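Local coordinates for protein beta-glucanase (Bacteroides thetaiotaomicron, PDB 6EUG) that probably hydrolyses beta-1,3-galactosidic linkages of arabinogalactan with the glycoside hydrolase family 43 part of a longer protein, seen here with the sugar-derived imidazole glucoimidazole in its pocket, at residues A[92-103]-A[150-158]; A[128-139]-A[209-217]. All coordinates share one frame; numbering follows the deposited sequence.

Both contacts join neighbouring sheets of the five-bladed beta-propeller of family 43, and both reach the sheet built from strands 108-117, 122-130, 140-146 and 154-159. Contact 1 lies toward the periphery, about 19 Å from the chain centre to its own, where an outermost strand of that sheet, 154-159, meets the end of strand 87-94 and the loop beyond it; apolar packing there is edged by waters. Contact 2, about 12 Å from the chain centre, is more buried and richer in charge, and it forms part of the sugar pocket. The two touch where Leu129 and Leu131 pack against Ser158, Asp102 and Ile103.

Contact 1. Residues A[92-103]-A[150-158]; sequences ALAVSEEEGHDI and AGPYRFIRS
Phe155 of the strand packs against His101, Asp102 and Ile103, the tightly packed part of this contact. With CG anti to the backbone N (chi1 171°), its ring reaches across to them. The edge of His101 meets the ring's face in an offset edge-to-face pair, planes 68° apart, with His101 CE1 3.4 Å from Phe155 CD2. His101 ND1 also accepts the backbone N-H of Ile103, which helps fix the imidazole's rotation. Branched Ile103 meets Phe155 twice, CD1 against CB (3.9 Å) and CG2 beside ring atoms CD1 and CE1. At the other end, small Ala92 lets the chains come close, and Tyr153 N donates to Ala92 O (2.9 Å) in an almost straight bond. Gly151 suits the positive phi before cis Pro152, and its missing side chain leaves room for Ala92 O.

The watery side is looser. Ser158 OG, also bonded to Arg140, donates to Asp102 OD2 (2.8 Å) from above the carboxylate plane, and one water bridges that oxygen to Ser158 N. Another links Ala94 N with Tyr153 O.

Inward, Leu93 lies on Met109, Met125 and Leu127, while Tyr153 rests on Val114 and Phe123 and bonds through OH to Pro149 O; edge strand 87-94 thus abuts edge strand 154-159 of the next sheet.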
loop_
_atom_site.group_PDB
_atom_site.type_symbol
_atom_site.label_atom_id
_atom_site.label_comp_id
_atom_site.label_asym_id
_atom_site.label_seq_id
_atom_site.Cartn_x
_atom_site.Cartn_y
_atom_site.Cartn_z
ATOM N N ALA A 92 -11.624 1.232 -13.647
ATOM C CA ALA A 92 -12.373 1.954 -12.600
ATOM C C ALA A 92 -11.911 3.402 -12.484
ATOM O O ALA A 92 -12.722 4.293 -12.248
ATOM C CB ALA A 92 -12.191 1.263 -11.241
ATOM N N LEU A 93 -10.597 3.642 -12.581
ATOM C CA LEU A 93 -10.055 5.033 -12.628
ATOM C C LEU A 93 -9.112 5.114 -13.816
ATOM O O LEU A 93 -8.008 4.551 -13.796
ATOM C CB LEU A 93 -9.293 5.447 -11.368
ATOM C CG LEU A 93 -8.728 6.898 -11.362
ATOM C CD1 LEU A 93 -9.806 7.977 -11.329
ATOM C CD2 LEU A 93 -7.809 7.076 -10.156
ATOM N N ALA A 94 -9.576 5.814 -14.850
ATOM C CA ALA A 94 -8.829 5.966 -16.102
ATOM C C ALA A 94 -7.844 7.142 -16.087
ATOM O O ALA A 94 -8.130 8.210 -15.521
ATOM C CB ALA A 94 -9.825 6.185 -17.235
ATOM N N VAL A 95 -6.726 6.992 -16.804
ATOM C CA VAL A 95 -5.888 8.156 -17.102
ATOM C C VAL A 95 -6.711 9.177 -17.881
ATOM O O VAL A 95 -7.595 8.808 -18.641
ATOM C CB VAL A 95 -4.606 7.789 -17.901
ATOM C CG1 VAL A 95 -3.653 6.944 -17.050
ATOM C CG2 VAL A 95 -4.903 7.049 -19.192
ATOM N N SER A 96 -6.383 10.457 -17.713
ATOM C CA SER A 96 -7.114 11.590 -18.333
ATOM C C SER A 96 -6.608 11.915 -19.750
ATOM O O SER A 96 -5.406 11.805 -20.040
ATOM C CB SER A 96 -6.945 12.833 -17.452
ATOM O OG SER A 96 -7.658 13.955 -17.949
ATOM N N GLU A 97 -7.534 12.354 -20.607
ATOM C CA GLU A 97 -7.185 12.856 -21.934
ATOM C C GLU A 97 -6.927 14.395 -21.926
ATOM O O GLU A 97 -6.684 14.978 -22.972
ATOM C CB GLU A 97 -8.299 12.502 -22.947
ATOM C CG GLU A 97 -8.579 10.997 -23.080
ATOM C CD GLU A 97 -9.764 10.655 -23.966
ATOM O OE1 GLU A 97 -9.848 11.233 -25.061
ATOM O OE2 GLU A 97 -10.581 9.772 -23.594
ATOM N N GLU A 98 -7.017 15.049 -20.776
ATOM C CA GLU A 98 -6.777 16.502 -20.674
ATOM C C GLU A 98 -5.295 16.873 -20.489
ATOM O O GLU A 98 -4.643 16.421 -19.519
ATOM C CB GLU A 98 -7.597 17.045 -19.506
ATOM C CG GLU A 98 -9.085 16.800 -19.670
ATOM C CD GLU A 98 -9.925 17.655 -18.745
ATOM O OE1 GLU A 98 -10.937 18.221 -19.240
ATOM O OE2 GLU A 98 -9.568 17.772 -17.538
ATOM N N GLU A 99 -4.771 17.733 -21.373
ATOM C CA GLU A 99 -3.389 18.212 -21.277
ATOM C C GLU A 99 -3.126 18.891 -19.941
ATOM O O GLU A 99 -3.886 19.779 -19.507
ATOM C CB GLU A 99 -3.028 19.210 -22.411
ATOM N N GLY A 100 -2.018 18.482 -19.324
ATOM C CA GLY A 100 -1.543 19.009 -18.054
ATOM C C GLY A 100 -2.248 18.552 -16.787
ATOM O O GLY A 100 -1.910 19.020 -15.706
ATOM N N HIS A 101 -3.220 17.655 -16.912
ATOM C CA HIS A 101 -3.997 17.129 -15.754
ATOM C C HIS A 101 -3.095 16.253 -14.876
ATOM O O HIS A 101 -2.186 15.572 -15.393
ATOM C CB HIS A 101 -5.192 16.316 -16.240
ATOM C CG HIS A 101 -6.225 16.060 -15.187
ATOM N ND1 HIS A 101 -6.162 14.990 -14.323
ATOM C CD2 HIS A 101 -7.364 16.731 -14.874
ATOM C CE1 HIS A 101 -7.206 15.023 -13.508
ATOM N NE2 HIS A 101 -7.962 16.061 -13.833
ATOM N N ASP A 102 -3.353 16.236 -13.572
ATOM C CA ASP A 102 -2.521 15.454 -12.640
ATOM C C ASP A 102 -2.474 13.970 -13.054
ATOM O O ASP A 102 -1.424 13.335 -12.919
ATOM C CB ASP A 102 -3.048 15.541 -11.173
ATOM C CG ASP A 102 -2.683 16.848 -10.452
ATOM O OD1 ASP A 102 -2.060 17.766 -11.066
ATOM O OD2 ASP A 102 -3.048 16.953 -9.227
ATOM N N ILE A 103 -3.589 13.410 -13.529
ATOM C CA ILE A 103 -3.607 11.992 -13.987
ATOM C C ILE A 103 -3.636 11.807 -15.510
ATOM O O ILE A 103 -4.139 10.791 -16.032
ATOM C CB ILE A 103 -4.679 11.132 -13.271
ATOM C CG1 ILE A 103 -6.101 11.644 -13.481
ATOM C CG2 ILE A 103 -4.352 11.049 -11.778
ATOM C CD1 ILE A 103 -7.162 10.601 -13.160
ATOM N N ALA A 150 -17.546 -0.489 -8.593
ATOM C CA ALA A 150 -16.754 -0.732 -9.806
ATOM C C ALA A 150 -16.350 0.523 -10.563
ATOM O O ALA A 150 -15.435 0.459 -11.415
ATOM C CB ALA A 150 -17.461 -1.707 -10.738
ATOM N N GLY A 151 -17.016 1.650 -10.288
ATOM C CA GLY A 151 -16.722 2.918 -10.975
ATOM C C GLY A 151 -17.657 3.191 -12.162
ATOM O O GLY A 151 -18.577 2.412 -12.430
ATOM N N PRO A 152 -17.415 4.266 -12.909
ATOM C CA PRO A 152 -16.173 5.054 -12.843
ATOM C C PRO A 152 -15.991 5.959 -11.608
ATOM O O PRO A 152 -16.966 6.489 -11.053
ATOM C CB PRO A 152 -16.220 5.886 -14.129
ATOM C CG PRO A 152 -17.688 6.055 -14.411
ATOM C CD PRO A 152 -18.293 4.711 -14.011
ATOM N N TYR A 153 -14.730 6.074 -11.183
ATOM C CA TYR A 153 -14.295 7.009 -10.165
ATOM C C TYR A 153 -13.953 8.381 -10.770
ATOM O O TYR A 153 -13.391 8.482 -11.888
ATOM C CB TYR A 153 -13.056 6.447 -9.385
ATOM C CG TYR A 153 -13.409 5.279 -8.465
ATOM C CD1 TYR A 153 -13.808 4.015 -8.990
ATOM C CD2 TYR A 153 -13.407 5.430 -7.062
ATOM C CE1 TYR A 153 -14.215 2.966 -8.147
ATOM C CE2 TYR A 153 -13.782 4.360 -6.214
ATOM C CZ TYR A 153 -14.164 3.135 -6.739
ATOM O OH TYR A 153 -14.576 2.097 -5.889
ATOM N N ARG A 154 -14.253 9.425 -9.986
ATOM C CA ARG A 154 -13.936 10.827 -10.312
ATOM C C ARG A 154 -12.707 11.313 -9.491
ATOM O O ARG A 154 -12.763 11.366 -8.258
ATOM C CB ARG A 154 -15.153 11.726 -10.042
ATOM C CG ARG A 154 -14.876 13.238 -10.110
ATOM C CD ARG A 154 -16.153 14.086 -9.948
ATOM N NE ARG A 154 -16.917 13.850 -8.704
ATOM C CZ ARG A 154 -16.682 14.395 -7.496
ATOM N NH1 ARG A 154 -15.659 15.225 -7.268
ATOM N NH2 ARG A 154 -17.491 14.091 -6.486
ATOM N N PHE A 155 -11.630 11.698 -10.196
ATOM C CA PHE A 155 -10.417 12.269 -9.571
ATOM C C PHE A 155 -10.784 13.564 -8.839
ATOM O O PHE A 155 -11.551 14.399 -9.372
ATOM C CB PHE A 155 -9.320 12.573 -10.639
ATOM C CG PHE A 155 -8.133 13.342 -10.115
ATOM C CD1 PHE A 155 -7.083 12.674 -9.492
ATOM C CD2 PHE A 155 -8.054 14.735 -10.221
ATOM C CE1 PHE A 155 -5.990 13.363 -8.987
ATOM C CE2 PHE A 155 -6.963 15.432 -9.696
ATOM C CZ PHE A 155 -5.920 14.750 -9.086
ATOM N N ILE A 156 -10.268 13.707 -7.625
ATOM C CA ILE A 156 -10.445 14.937 -6.832
ATOM C C ILE A 156 -9.176 15.770 -6.781
ATOM O O ILE A 156 -9.191 16.914 -7.180
ATOM C CB ILE A 156 -10.954 14.658 -5.401
ATOM C CG1 ILE A 156 -12.278 13.909 -5.439
ATOM C CG2 ILE A 156 -11.098 15.963 -4.633
ATOM C CD1 ILE A 156 -12.731 13.391 -4.087
ATOM N N ARG A 157 -8.103 15.242 -6.193
ATOM C CA ARG A 157 -6.854 16.012 -6.044
ATOM C C ARG A 157 -5.686 15.084 -5.672
ATOM O O ARG A 157 -5.908 13.895 -5.406
ATOM C CB ARG A 157 -7.017 17.131 -5.002
ATOM C CG ARG A 157 -7.031 16.633 -3.566
ATOM C CD ARG A 157 -7.165 17.727 -2.511
ATOM N NE ARG A 157 -8.522 18.298 -2.524
ATOM C CZ ARG A 157 -9.596 17.875 -1.831
ATOM N NH1 ARG A 157 -10.752 18.533 -1.996
ATOM N NH2 ARG A 157 -9.578 16.811 -1.012
ATOM N N SER A 158 -4.466 15.628 -5.764
ATOM C CA SER A 158 -3.238 14.905 -5.396
ATOM C C SER A 158 -2.293 15.853 -4.688
ATOM O O SER A 158 -2.395 17.092 -4.817
ATOM C CB SER A 158 -2.543 14.267 -6.619
ATOM O OG SER A 158 -1.827 15.221 -7.416
HETATM O O HOH W 1 -12.382 7.260 -14.245
HETATM O O HOH W 2 -4.481 18.175 -7.432
#

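Contact 2. Residues A[128-139]-A[209-217]; sequences HLELKGQGYGPA and GQMSRDMTL. With GIM (glucoimidazole), chain B.
Arg213 grips the backbone carbonyl of Tyr136 side-on, its NE and NH2 both donating to the one oxygen. Arg213 NH2 lies 2.8 Å from Tyr136 O and comes from above the carbonyl plane, whereas Arg213 NE, at 3.0 Å from the same Tyr136 O, lies in that plane on a lone pair. The long arginine suits a place where a turn must be held from a distance; its remaining NH1 binds Asn234. A third bond, from Ser212 N to Ala139 O, ties backbone to backbone.

Charge adds a long salt bridge, Glu130 OE2 to Arg213 NE at 3.6 Å, with OE2 at the guanidinium edge, near its plane. Glu130 works as a hub: bent at chi2 (-73°), it folds back so that OE2 takes the N-H of His128 NE2 (2.6 Å) on its anti side and OE1 the backbone N-H of Ala139 on its syn side. Two bonds and the arginine thus hold this buried carboxylate.

In the five-bladed beta-propeller of family 43 the pocket lies at one end of the central axis, and here strand 122-130 of one blade with its following loop meets the chain entering strand 215-219, the first of the next blade.

Packing is led by the flat His128 ring. Arg213 CA sits over its face, 3.6 Å from the centroid and 6° off the ring normal, a CH-pi contact. Ala139 CB, small enough to fit, meets the flexible end of Met211 (CE, 3.7 Å).

The ligand completes the contact. Asp214 OD2 accepts from O2 of glucoimidazole at 2.7 Å, and is also held by Ala264 N. One water, in the plane of His128, joins its ND1 to Asp214 OD1 and to ligand O3. The Tyr136 ring lies near ligand O6, its OH bound to Glu110; Glu110, Arg111 and Gln320 hydrogen-bond the ligand too.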
loop_
_atom_site.group_PDB
_atom_site.type_symbol
_atom_site.label_atom_id
_atom_site.label_comp_id
_atom_site.label_asym_id
_atom_site.label_seq_id
_atom_site.Cartn_x
_atom_site.Cartn_y
_atom_site.Cartn_z
ATOM N N HIS A 128 -0.863 5.829 -5.200
ATOM C CA HIS A 128 0.431 6.493 -5.413
ATOM C C HIS A 128 0.460 7.068 -6.817
ATOM O O HIS A 128 0.267 6.345 -7.760
ATOM C CB HIS A 128 1.535 5.435 -5.208
ATOM C CG HIS A 128 2.940 5.886 -5.523
ATOM N ND1 HIS A 128 3.971 4.979 -5.687
ATOM C CD2 HIS A 128 3.489 7.118 -5.699
ATOM C CE1 HIS A 128 5.081 5.634 -5.985
ATOM N NE2 HIS A 128 4.820 6.932 -5.989
ATOM N N LEU A 129 0.657 8.393 -6.918
ATOM C CA LEU A 129 0.760 9.108 -8.184
ATOM C C LEU A 129 2.146 9.738 -8.364
ATOM O O LEU A 129 2.660 10.366 -7.443
ATOM C CB LEU A 129 -0.294 10.233 -8.254
ATOM C CG LEU A 129 -0.305 11.106 -9.531
ATOM C CD1 LEU A 129 -0.713 10.303 -10.763
ATOM C CD2 LEU A 129 -1.254 12.279 -9.348
ATOM N N GLU A 130 2.731 9.590 -9.567
ATOM C CA GLU A 130 3.853 10.393 -10.007
ATOM C C GLU A 130 3.443 11.087 -11.325
ATOM O O GLU A 130 2.917 10.451 -12.261
ATOM C CB GLU A 130 5.120 9.553 -10.218
ATOM C CG GLU A 130 5.584 8.724 -9.012
ATOM C CD GLU A 130 6.207 9.500 -7.864
ATOM O OE1 GLU A 130 6.545 10.695 -8.047
ATOM O OE2 GLU A 130 6.419 8.891 -6.771
ATOM N N LEU A 131 3.656 12.403 -11.358
ATOM C CA LEU A 131 3.261 13.234 -12.483
ATOM C C LEU A 131 4.042 12.872 -13.754
ATOM O O LEU A 131 5.213 12.481 -13.689
ATOM C CB LEU A 131 3.438 14.719 -12.147
ATOM C CG LEU A 131 2.691 15.294 -10.935
ATOM C CD1 LEU A 131 3.098 16.743 -10.658
ATOM C CD2 LEU A 131 1.189 15.201 -11.134
ATOM N N LYS A 132 3.351 12.946 -14.887
ATOM C CA LYS A 132 3.932 12.674 -16.204
ATOM C C LYS A 132 5.240 13.398 -16.383
ATOM O O LYS A 132 5.339 14.600 -16.121
ATOM C CB LYS A 132 2.941 13.115 -17.313
ATOM C CG LYS A 132 3.481 13.008 -18.744
ATOM C CD LYS A 132 2.503 13.478 -19.816
ATOM C CE LYS A 132 3.104 13.286 -21.221
ATOM N NZ LYS A 132 2.282 13.937 -22.273
ATOM N N GLY A 133 6.240 12.643 -16.820
ATOM C CA GLY A 133 7.537 13.185 -17.197
ATOM C C GLY A 133 8.482 13.519 -16.061
ATOM O O GLY A 133 9.567 14.053 -16.329
ATOM N N GLN A 134 8.070 13.257 -14.806
ATOM C CA GLN A 134 8.855 13.628 -13.625
ATOM C C GLN A 134 9.482 12.444 -12.877
ATOM O O GLN A 134 9.967 12.600 -11.750
ATOM C CB GLN A 134 8.007 14.532 -12.681
ATOM C CG GLN A 134 7.479 15.759 -13.409
ATOM C CD GLN A 134 7.016 16.881 -12.497
ATOM O OE1 GLN A 134 7.630 17.175 -11.474
ATOM N NE2 GLN A 134 5.921 17.529 -12.880
ATOM N N GLY A 135 9.522 11.264 -13.501
ATOM C CA GLY A 135 10.077 10.063 -12.848
ATOM C C GLY A 135 9.307 9.727 -11.559
ATOM O O GLY A 135 8.090 9.786 -11.526
ATOM N N TYR A 136 10.023 9.392 -10.498
ATOM C CA TYR A 136 9.414 9.193 -9.165
ATOM C C TYR A 136 9.673 10.399 -8.195
ATOM O O TYR A 136 9.516 10.284 -6.977
ATOM C CB TYR A 136 9.881 7.841 -8.558
ATOM C CG TYR A 136 9.217 6.596 -9.155
ATOM C CD1 TYR A 136 9.745 5.973 -10.278
ATOM C CD2 TYR A 136 8.083 6.026 -8.571
ATOM C CE1 TYR A 136 9.156 4.839 -10.836
ATOM C CE2 TYR A 136 7.479 4.897 -9.126
ATOM C CZ TYR A 136 8.034 4.291 -10.261
ATOM O OH TYR A 136 7.476 3.168 -10.854
ATOM N N GLY A 137 10.049 11.549 -8.737
ATOM C CA GLY A 137 10.264 12.768 -7.962
ATOM C C GLY A 137 9.097 13.284 -7.122
ATOM O O GLY A 137 9.266 13.515 -5.939
ATOM N N PRO A 138 7.913 13.501 -7.737
ATOM C CA PRO A 138 6.821 14.140 -6.988
ATOM C C PRO A 138 6.341 13.460 -5.687
ATOM O O PRO A 138 5.920 14.154 -4.767
ATOM C CB PRO A 138 5.695 14.258 -8.036
ATOM C CG PRO A 138 6.435 14.344 -9.337
ATOM C CD PRO A 138 7.631 13.440 -9.180
ATOM N N ALA A 139 6.332 12.117 -5.648
ATOM C CA ALA A 139 5.992 11.336 -4.468
ATOM C C ALA A 139 4.672 11.756 -3.846
ATOM O O ALA A 139 4.631 12.167 -2.674
ATOM C CB ALA A 139 7.144 11.380 -3.446
ATOM N N GLY A 209 4.833 19.404 2.398
ATOM C CA GLY A 209 4.250 18.096 2.744
ATOM C C GLY A 209 5.174 16.885 2.636
ATOM O O GLY A 209 6.140 16.849 1.869
ATOM N N GLN A 210 4.821 15.861 3.395
ATOM C CA GLN A 210 5.610 14.632 3.481
ATOM C C GLN A 210 5.413 13.774 2.230
ATOM O O GLN A 210 4.301 13.733 1.655
ATOM C CB GLN A 210 5.225 13.846 4.744
ATOM C CG GLN A 210 5.449 14.641 6.037
ATOM C CD GLN A 210 6.896 15.024 6.245
ATOM O OE1 GLN A 210 7.775 14.152 6.233
ATOM N NE2 GLN A 210 7.163 16.351 6.441
ATOM N N MET A 211 6.495 13.115 1.809
ATOM C CA MET A 211 6.486 12.280 0.617
ATOM C C MET A 211 5.654 11.034 0.836
ATOM O O MET A 211 5.582 10.535 1.940
ATOM C CB MET A 211 7.913 11.869 0.217
ATOM C CG MET A 211 8.823 13.038 -0.190
ATOM S SD MET A 211 10.547 12.582 -0.413
ATOM C CE MET A 211 10.460 11.534 -1.871
ATOM N N SER A 212 4.978 10.582 -0.226
ATOM C CA SER A 212 4.175 9.335 -0.186
ATOM C C SER A 212 4.412 8.544 -1.435
ATOM O O SER A 212 4.100 9.041 -2.521
ATOM C CB SER A 212 2.657 9.690 -0.059
ATOM O OG SER A 212 1.840 8.530 0.101
ATOM N N ARG A 213 4.986 7.331 -1.300
ATOM C CA ARG A 213 5.167 6.411 -2.409
ATOM C C ARG A 213 4.326 5.132 -2.180
ATOM O O ARG A 213 3.093 5.223 -2.259
ATOM C CB ARG A 213 6.660 6.197 -2.764
ATOM C CG ARG A 213 7.355 7.466 -3.236
ATOM C CD ARG A 213 8.448 7.134 -4.255
ATOM N NE ARG A 213 9.252 8.274 -4.712
ATOM C CZ ARG A 213 10.417 8.654 -4.179
ATOM N NH1 ARG A 213 10.921 8.045 -3.096
ATOM N NH2 ARG A 213 11.077 9.685 -4.711
ATOM N N ASP A 214 4.931 3.984 -1.867
ATOM C CA ASP A 214 4.143 2.797 -1.559
ATOM C C ASP A 214 3.188 3.130 -0.377
ATOM O O ASP A 214 3.571 3.868 0.555
ATOM C CB ASP A 214 5.004 1.594 -1.142
ATOM C CG ASP A 214 5.772 0.954 -2.283
ATOM O OD1 ASP A 214 5.709 1.374 -3.466
ATOM O OD2 ASP A 214 6.438 -0.067 -1.980
ATOM N N MET A 215 1.948 2.646 -0.480
ATOM C CA MET A 215 0.877 2.988 0.484
ATOM C C MET A 215 -0.227 1.948 0.613
ATOM O O MET A 215 -0.411 1.074 -0.245
ATOM C CB MET A 215 0.247 4.347 0.107
ATOM C CG MET A 215 -0.331 4.458 -1.309
ATOM S SD MET A 215 -1.874 5.381 -1.518
ATOM C CE MET A 215 -3.013 4.158 -0.832
ATOM N N THR A 216 -0.984 2.073 1.720
ATOM C CA THR A 216 -2.216 1.381 1.885
ATOM C C THR A 216 -3.183 2.199 2.747
ATOM O O THR A 216 -2.870 3.343 3.147
ATOM C CB THR A 216 -2.003 -0.043 2.407
ATOM O OG1 THR A 216 -3.203 -0.816 2.233
ATOM C CG2 THR A 216 -1.557 -0.068 3.895
ATOM N N LEU A 217 -4.364 1.619 2.943
ATOM C CA LEU A 217 -5.463 2.198 3.757
ATOM C C LEU A 217 -5.969 1.197 4.758
ATOM O O LEU A 217 -5.951 -0.014 4.487
ATOM C CB LEU A 217 -6.650 2.621 2.865
ATOM C CG LEU A 217 -6.423 3.676 1.775
ATOM C CD1 LEU A 217 -7.652 3.850 0.853
ATOM C CD2 LEU A 217 -6.015 5.029 2.350
HETATM C C1 GIM B . 8.977 -0.538 -5.703
HETATM C C2 GIM B . 7.552 -0.493 -5.307
HETATM N N10 GIM B . 9.452 -0.479 -6.960
HETATM C C3 GIM B . 6.664 -0.757 -6.537
HETATM C C4 GIM B . 7.202 0.070 -7.742
HETATM C C5 GIM B . 8.587 -0.439 -8.171
HETATM C C6 GIM B . 9.216 0.396 -9.284
HETATM C C7 GIM B . 11.170 -0.591 -5.563
HETATM C C8 GIM B . 10.810 -0.528 -6.894
HETATM N N1 GIM B . 10.025 -0.599 -4.843
HETATM O O3 GIM B . 5.308 -0.363 -6.276
HETATM O O2 GIM B . 7.371 -1.347 -4.145
HETATM O O4 GIM B . 7.262 1.497 -7.488
HETATM O O6 GIM B . 9.564 1.690 -8.802
HETATM O O HOH W 3 3.930 2.215 -5.294
#